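Local coordinates for 30S ribosomal protein S6 (Aquifex aeolicus, PDB 2J5A), which probably binds 16S ribosomal RNA together with protein bS18 as a structural component of the small ribosomal subunit, at residues Arg8-Val13 with Asn97-Glu102; Thr12-Lys17 with Arg65-Gln70. All blocks are in the same frame, centred on the assembly; numbering follows the deposited sequence.

Contact 1 of 2, residues Arg8-Val13 with Asn97-Glu102; sequences RYYETV and NIQIKE. Unlike the reference sequence in segment 97-102: Ile98 (reference Phe).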
loop_
_atom_site.group_PDB
_atom_site.type_symbol
_atom_site.label_atom_id
_atom_site.label_comp_id
_atom_site.label_asym_id
_atom_site.label_seq_id
_atom_site.Cartn_x
_atom_site.Cartn_y
_atom_site.Cartn_z
ATOM N N ARG A 8 -4.632 -4.026 15.491
ATOM C CA ARG A 8 -4.023 -4.972 14.542
ATOM C C ARG A 8 -3.008 -4.287 13.644
ATOM O O ARG A 8 -3.100 -3.079 13.403
ATOM C CB ARG A 8 -5.091 -5.638 13.679
ATOM C CG ARG A 8 -5.400 -7.090 14.037
ATOM C CD ARG A 8 -6.700 -7.261 14.805
ATOM N NE ARG A 8 -7.296 -8.581 14.557
ATOM C CZ ARG A 8 -8.193 -9.187 15.345
ATOM N NH1 ARG A 8 -8.622 -8.621 16.475
ATOM N NH2 ARG A 8 -8.654 -10.392 15.002
ATOM N N TYR A 9 -2.062 -5.088 13.148
ATOM C CA TYR A 9 -0.983 -4.615 12.311
ATOM C C TYR A 9 -1.123 -5.177 10.883
ATOM O O TYR A 9 -1.464 -6.353 10.673
ATOM C CB TYR A 9 0.383 -4.958 12.922
ATOM C CG TYR A 9 0.550 -4.378 14.306
ATOM C CD1 TYR A 9 -0.025 -4.996 15.409
ATOM C CD2 TYR A 9 1.250 -3.206 14.510
ATOM C CE1 TYR A 9 0.099 -4.465 16.684
ATOM C CE2 TYR A 9 1.384 -2.665 15.779
ATOM C CZ TYR A 9 0.804 -3.303 16.864
ATOM O OH TYR A 9 0.924 -2.778 18.136
ATOM N N TYR A 10 -0.879 -4.304 9.906
ATOM C CA TYR A 10 -1.086 -4.646 8.506
ATOM C C TYR A 10 0.051 -4.120 7.665
ATOM O O TYR A 10 0.742 -3.156 8.033
ATOM C CB TYR A 10 -2.410 -4.080 7.994
ATOM C CG TYR A 10 -3.655 -4.528 8.761
ATOM C CD1 TYR A 10 -4.303 -5.715 8.441
ATOM C CD2 TYR A 10 -4.189 -3.752 9.796
ATOM C CE1 TYR A 10 -5.441 -6.129 9.135
ATOM C CE2 TYR A 10 -5.335 -4.154 10.478
ATOM C CZ TYR A 10 -5.945 -5.351 10.150
ATOM O OH TYR A 10 -7.084 -5.773 10.820
ATOM N N GLU A 11 0.243 -4.773 6.534
ATOM C CA GLU A 11 1.200 -4.353 5.540
ATOM C C GLU A 11 0.482 -4.317 4.206
ATOM O O GLU A 11 -0.268 -5.248 3.898
ATOM C CB GLU A 11 2.365 -5.320 5.475
ATOM C CG GLU A 11 3.419 -4.915 4.486
ATOM C CD GLU A 11 4.652 -5.756 4.612
ATOM O OE1 GLU A 11 5.335 -5.649 5.652
ATOM O OE2 GLU A 11 4.946 -6.524 3.665
ATOM N N THR A 12 0.693 -3.228 3.452
ATOM C CA THR A 12 0.111 -3.031 2.121
ATOM C C THR A 12 1.247 -2.813 1.127
ATOM O O THR A 12 2.178 -2.079 1.396
ATOM C CB THR A 12 -0.824 -1.799 2.089
ATOM O OG1 THR A 12 -1.908 -1.995 2.999
ATOM C CG2 THR A 12 -1.368 -1.540 0.722
ATOM N N VAL A 13 1.159 -3.478 -0.005
ATOM C CA VAL A 13 2.083 -3.316 -1.106
ATOM C C VAL A 13 1.212 -3.086 -2.330
ATOM O O VAL A 13 0.258 -3.824 -2.554
ATOM C CB VAL A 13 2.953 -4.588 -1.343
ATOM C CG1 VAL A 13 3.888 -4.402 -2.521
ATOM C CG2 VAL A 13 3.727 -4.980 -0.109
ATOM N N ASN A 97 -2.749 -6.760 0.489
ATOM C CA ASN A 97 -2.875 -6.466 1.896
ATOM C C ASN A 97 -2.657 -7.715 2.740
ATOM O O ASN A 97 -3.207 -8.792 2.482
ATOM C CB ASN A 97 -4.219 -5.805 2.149
ATOM C CG ASN A 97 -4.351 -4.490 1.386
ATOM O OD1 ASN A 97 -3.861 -3.438 1.830
ATOM N ND2 ASN A 97 -5.082 -4.527 0.275
ATOM N N ILE A 98 -1.808 -7.550 3.738
ATOM C CA ILE A 98 -1.267 -8.636 4.534
ATOM C C ILE A 98 -1.501 -8.190 5.977
ATOM O O ILE A 98 -1.188 -7.060 6.310
ATOM C CB ILE A 98 0.269 -8.715 4.272
ATOM C CG1 ILE A 98 0.565 -9.144 2.822
ATOM C CG2 ILE A 98 0.933 -9.614 5.240
ATOM C CD1 ILE A 98 1.414 -8.138 2.002
ATOM N N GLN A 99 -2.061 -9.057 6.823
ATOM C CA GLN A 99 -2.012 -8.834 8.263
ATOM C C GLN A 99 -0.681 -9.385 8.713
ATOM O O GLN A 99 -0.271 -10.434 8.250
ATOM C CB GLN A 99 -3.174 -9.501 9.001
ATOM C CG GLN A 99 -3.329 -8.965 10.445
ATOM C CD GLN A 99 -4.408 -9.667 11.278
ATOM O OE1 GLN A 99 -5.282 -10.340 10.719
ATOM N NE2 GLN A 99 -4.349 -9.522 12.601
ATOM N N ILE A 100 0.024 -8.642 9.558
ATOM C CA ILE A 100 1.331 -9.062 10.062
ATOM C C ILE A 100 1.321 -9.069 11.595
ATOM O O ILE A 100 0.389 -8.555 12.236
ATOM C CB ILE A 100 2.492 -8.147 9.563
ATOM C CG1 ILE A 100 2.263 -6.677 9.944
ATOM C CG2 ILE A 100 2.676 -8.279 8.040
ATOM C CD1 ILE A 100 3.468 -5.816 9.783
ATOM N N LYS A 101 2.357 -9.657 12.178
ATOM C CA LYS A 101 2.518 -9.640 13.626
ATOM C C LYS A 101 3.150 -8.328 13.997
ATOM O O LYS A 101 3.737 -7.655 13.150
ATOM C CB LYS A 101 3.421 -10.782 14.101
ATOM C CG LYS A 101 2.801 -12.167 14.047
ATOM C CD LYS A 101 3.851 -13.220 14.435
ATOM C CE LYS A 101 3.232 -14.609 14.662
ATOM N NZ LYS A 101 4.182 -15.591 15.295
ATOM N N GLU A 102 3.042 -7.975 15.268
ATOM C CA GLU A 102 3.670 -6.778 15.802
ATOM C C GLU A 102 5.185 -6.846 15.685
ATOM O O GLU A 102 5.848 -5.827 15.514
ATOM C CB GLU A 102 3.288 -6.602 17.273
ATOM C CG GLU A 102 3.824 -5.301 17.869
ATOM C CD GLU A 102 3.462 -5.095 19.319
ATOM O OE1 GLU A 102 2.788 -5.970 19.909
ATOM O OE2 GLU A 102 3.863 -4.038 19.862
HETATM O O HOH W 1 -1.889 -7.806 13.731
#

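Contact 2 of 2, residues Thr12-Lys17 with Arg65-Gln70; sequences TVFAVK and RYFLVQ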
loop_
_atom_site.group_PDB
_atom_site.type_symbol
_atom_site.label_atom_id
_atom_site.label_comp_id
_atom_site.label_asym_id
_atom_site.label_seq_id
_atom_site.Cartn_x
_atom_site.Cartn_y
_atom_site.Cartn_z
ATOM N N THR A 12 0.693 -3.228 3.452
ATOM C CA THR A 12 0.111 -3.031 2.121
ATOM C C THR A 12 1.247 -2.813 1.127
ATOM O O THR A 12 2.178 -2.079 1.396
ATOM C CB THR A 12 -0.824 -1.799 2.089
ATOM O OG1 THR A 12 -1.908 -1.995 2.999
ATOM C CG2 THR A 12 -1.368 -1.540 0.722
ATOM N N VAL A 13 1.159 -3.478 -0.005
ATOM C CA VAL A 13 2.083 -3.316 -1.106
ATOM C C VAL A 13 1.212 -3.086 -2.330
ATOM O O VAL A 13 0.258 -3.824 -2.554
ATOM C CB VAL A 13 2.953 -4.588 -1.343
ATOM C CG1 VAL A 13 3.888 -4.402 -2.521
ATOM C CG2 VAL A 13 3.727 -4.980 -0.109
ATOM N N PHE A 14 1.538 -2.059 -3.117
ATOM C CA PHE A 14 0.812 -1.775 -4.342
ATOM C C PHE A 14 1.763 -1.291 -5.442
ATOM O O PHE A 14 2.873 -0.796 -5.162
ATOM C CB PHE A 14 -0.324 -0.780 -4.090
ATOM C CG PHE A 14 0.139 0.564 -3.613
ATOM C CD1 PHE A 14 0.492 0.763 -2.298
ATOM C CD2 PHE A 14 0.253 1.639 -4.510
ATOM C CE1 PHE A 14 0.917 2.000 -1.865
ATOM C CE2 PHE A 14 0.690 2.877 -4.077
ATOM C CZ PHE A 14 1.015 3.059 -2.767
ATOM N N ALA A 15 1.308 -1.472 -6.688
ATOM C CA ALA A 15 2.089 -1.199 -7.890
ATOM C C ALA A 15 1.373 -0.151 -8.718
ATOM O O ALA A 15 0.201 -0.314 -9.046
ATOM C CB ALA A 15 2.272 -2.467 -8.716
ATOM N N VAL A 16 2.084 0.930 -9.034
ATOM C CA VAL A 16 1.533 2.072 -9.785
ATOM C C VAL A 16 1.943 1.968 -11.258
ATOM O O VAL A 16 3.080 1.596 -11.556
ATOM C CB VAL A 16 2.049 3.388 -9.198
ATOM C CG1 VAL A 16 1.623 4.565 -10.041
ATOM C CG2 VAL A 16 1.594 3.528 -7.757
ATOM N N LYS A 17 1.031 2.301 -12.177
ATOM C CA LYS A 17 1.328 2.110 -13.605
ATOM C C LYS A 17 2.515 2.999 -14.002
ATOM O O LYS A 17 2.704 4.079 -13.424
ATOM C CB LYS A 17 0.095 2.274 -14.530
ATOM C CG LYS A 17 -0.565 3.630 -14.538
ATOM C CD LYS A 17 -1.639 3.758 -15.658
ATOM C CE LYS A 17 -2.782 2.734 -15.548
ATOM N NZ LYS A 17 -4.161 3.337 -15.838
ATOM N N ARG A 65 5.728 0.778 -10.582
ATOM C CA ARG A 65 6.329 1.381 -9.400
ATOM C C ARG A 65 5.733 0.792 -8.096
ATOM O O ARG A 65 4.531 0.943 -7.827
ATOM C CB ARG A 65 6.134 2.899 -9.427
ATOM C CG ARG A 65 6.686 3.606 -8.197
ATOM C CD ARG A 65 8.173 3.340 -7.994
ATOM N NE ARG A 65 8.747 4.374 -7.149
ATOM C CZ ARG A 65 9.131 5.575 -7.584
ATOM N NH1 ARG A 65 9.029 5.903 -8.864
ATOM N NH2 ARG A 65 9.632 6.445 -6.726
ATOM N N TYR A 66 6.594 0.167 -7.289
ATOM C CA TYR A 66 6.186 -0.521 -6.080
ATOM C C TYR A 66 6.473 0.285 -4.848
ATOM O O TYR A 66 7.599 0.730 -4.647
ATOM C CB TYR A 66 6.901 -1.872 -5.945
ATOM C CG TYR A 66 6.266 -3.009 -6.720
ATOM C CD1 TYR A 66 6.630 -3.261 -8.028
ATOM C CD2 TYR A 66 5.330 -3.832 -6.140
ATOM C CE1 TYR A 66 6.068 -4.300 -8.754
ATOM C CE2 TYR A 66 4.764 -4.881 -6.849
ATOM C CZ TYR A 66 5.148 -5.105 -8.160
ATOM O OH TYR A 66 4.611 -6.132 -8.878
ATOM N N PHE A 67 5.439 0.443 -4.018
ATOM C CA PHE A 67 5.553 1.004 -2.685
ATOM C C PHE A 67 5.043 -0.012 -1.649
ATOM O O PHE A 67 4.208 -0.853 -1.952
ATOM C CB PHE A 67 4.738 2.302 -2.540
ATOM C CG PHE A 67 5.184 3.431 -3.435
ATOM C CD1 PHE A 67 6.292 4.199 -3.107
ATOM C CD2 PHE A 67 4.464 3.765 -4.574
ATOM C CE1 PHE A 67 6.690 5.223 -3.895
ATOM C CE2 PHE A 67 4.867 4.819 -5.374
ATOM C CZ PHE A 67 5.996 5.540 -5.039
ATOM N N LEU A 68 5.519 0.129 -0.413
ATOM C CA LEU A 68 5.125 -0.716 0.716
ATOM C C LEU A 68 4.927 0.166 1.928
ATOM O O LEU A 68 5.774 1.018 2.211
ATOM C CB LEU A 68 6.223 -1.757 1.028
ATOM C CG LEU A 68 5.999 -2.785 2.150
ATOM C CD1 LEU A 68 6.840 -4.016 1.871
ATOM C CD2 LEU A 68 6.276 -2.230 3.566
ATOM N N VAL A 69 3.817 -0.054 2.641
ATOM C CA VAL A 69 3.527 0.670 3.889
ATOM C C VAL A 69 2.998 -0.312 4.966
ATOM O O VAL A 69 2.227 -1.239 4.673
ATOM C CB VAL A 69 2.577 1.901 3.643
ATOM C CG1 VAL A 69 1.164 1.478 3.377
ATOM C CG2 VAL A 69 2.625 2.901 4.826
ATOM N N GLN A 70 3.483 -0.146 6.189
ATOM C CA GLN A 70 2.948 -0.871 7.335
ATOM C C GLN A 70 2.240 0.120 8.225
ATOM O O GLN A 70 2.615 1.311 8.302
ATOM C CB GLN A 70 4.024 -1.605 8.135
ATOM C CG GLN A 70 4.885 -2.549 7.314
ATOM C CD GLN A 70 5.974 -3.181 8.147
ATOM O OE1 GLN A 70 6.461 -2.575 9.097
ATOM N NE2 GLN A 70 6.352 -4.417 7.807
#

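Contact 1 of 2, residues Arg8-Val13 with Asn97-Glu102
Strand 8-13 runs antiparallel to segment 97-100, their axes 4.3 Å apart at closest approach and 148° apart, with Glu11 and Ile98 forming a hydrogen-bonded pair. Both of its hydrogen bonds are short, Glu11 N to Ile98 O at 2.7 Å and Ile98 N to Glu11 O at 2.8 Å. Toward Ile100 the pairing changes: Ile100 N still reaches Tyr9 O, but from well above the carbonyl plane, and a water replaces the return bond, accepting from Tyr9 N and Gln99 NE2 and donating to Ile100 O.

On the face of Tyr10, Thr12, Asn97 and Gln99, the Thr12 hydroxyl donates to the side-chain oxygen of Asn97 (OG1 to OD1, 2.7 Å). Thr12 OG1 (chi1 -62°) and Asn97 CG (chi1 -61°) both lie anti to their carbonyl carbons, which lays the side chains alongside each other, and both residues touch Leu82 of helix 78-88. Gln99 lays its CG 3.8 Å from CE1 of the Tyr10 ring.

On the reverse face Ile100 CG2 packs on Glu11 CB at 3.9 Å; the Glu11 carboxylate has its partner, Gln70, on strand 63-73. Glu102 CG sits over one face of the Tyr9 ring, 4.2 Å from its centroid, a CH-pi contact with the carboxylate nearly parallel. The pairing joins the first and last strands of the four-stranded antiparallel sheet, backed by two helices, of the S6 fold.

Contact 2 of 2, residues Thr12-Lys17 with Arg65-Gln70
Phe14 and Phe67 meet within the central strand pair of the ferredoxin-like alpha+beta sandwich of S6, where strand 12-16 runs antiparallel to strand 65-70. Six backbone bonds in three reciprocal pairs fix the register: Thr12 with Val69, Phe14 with Phe67 and Val16 with Arg65.

The tightly packed side, with Phe14, Val16, Phe67 and Val69, is buried under helix 22-38. The Phe14 CG lies between its backbone N and carbonyl carbon (chi1 63°), a torsion that carries the ring across toward the neighbouring strand, where CZ comes 3.8 Å from Phe67 CB. The two rings are oblique, their planes 36° apart, and Phe29 of helix 22-38 touches Phe14 and stacks on Phe67. Replacing Phe14 with an alanine would probably open a gap between Phe67 CB, Phe29 and Val32, and cost the Phe67 ring a neighbour that helps fix its rotation. Val16 CG2 meets the edge of the Phe67 ring, 4.2 Å from CE2. Arg65 starts on this face too, but bends at chi2 and carries its guanidinium to salt bridges with Glu22 and Asp48.

On the other face Val13, Tyr66 and Leu68 are partly open to solvent, though Ala15 is buried. Val13 divides its methyls between two partners: CG2 lies 3.8 Å from Leu68 CD1, and CG1 meets the Tyr66 ring edge, 3.9 Å from CD2. Ala15 CB sits over the face of that same ring, 4.0 Å from its centroid and 14° off the normal.

Contacts 1 and 2 lie on the two edges of one strand: 8-16 pairs with 92-100 in the first and with 63-73 in the second, giving the sheet order 41-53, 63-73, 8-16, 92-100. Their centres are about 13 Å apart, and both use Thr12 and Val13. Along the chain the shared strand comes first, then 65-70, then 97-102, so the N-terminal strand is central because two later parts of the chain, 63-73 and 92-100, pair with its two edges. The contacts also touch directly: Glu11 OE1 lies 2.7 Å from Gln70 NE2, a probable hydrogen bond spanning the two strand pairings. Contact 2 is the more buried, nearer the chain's centre.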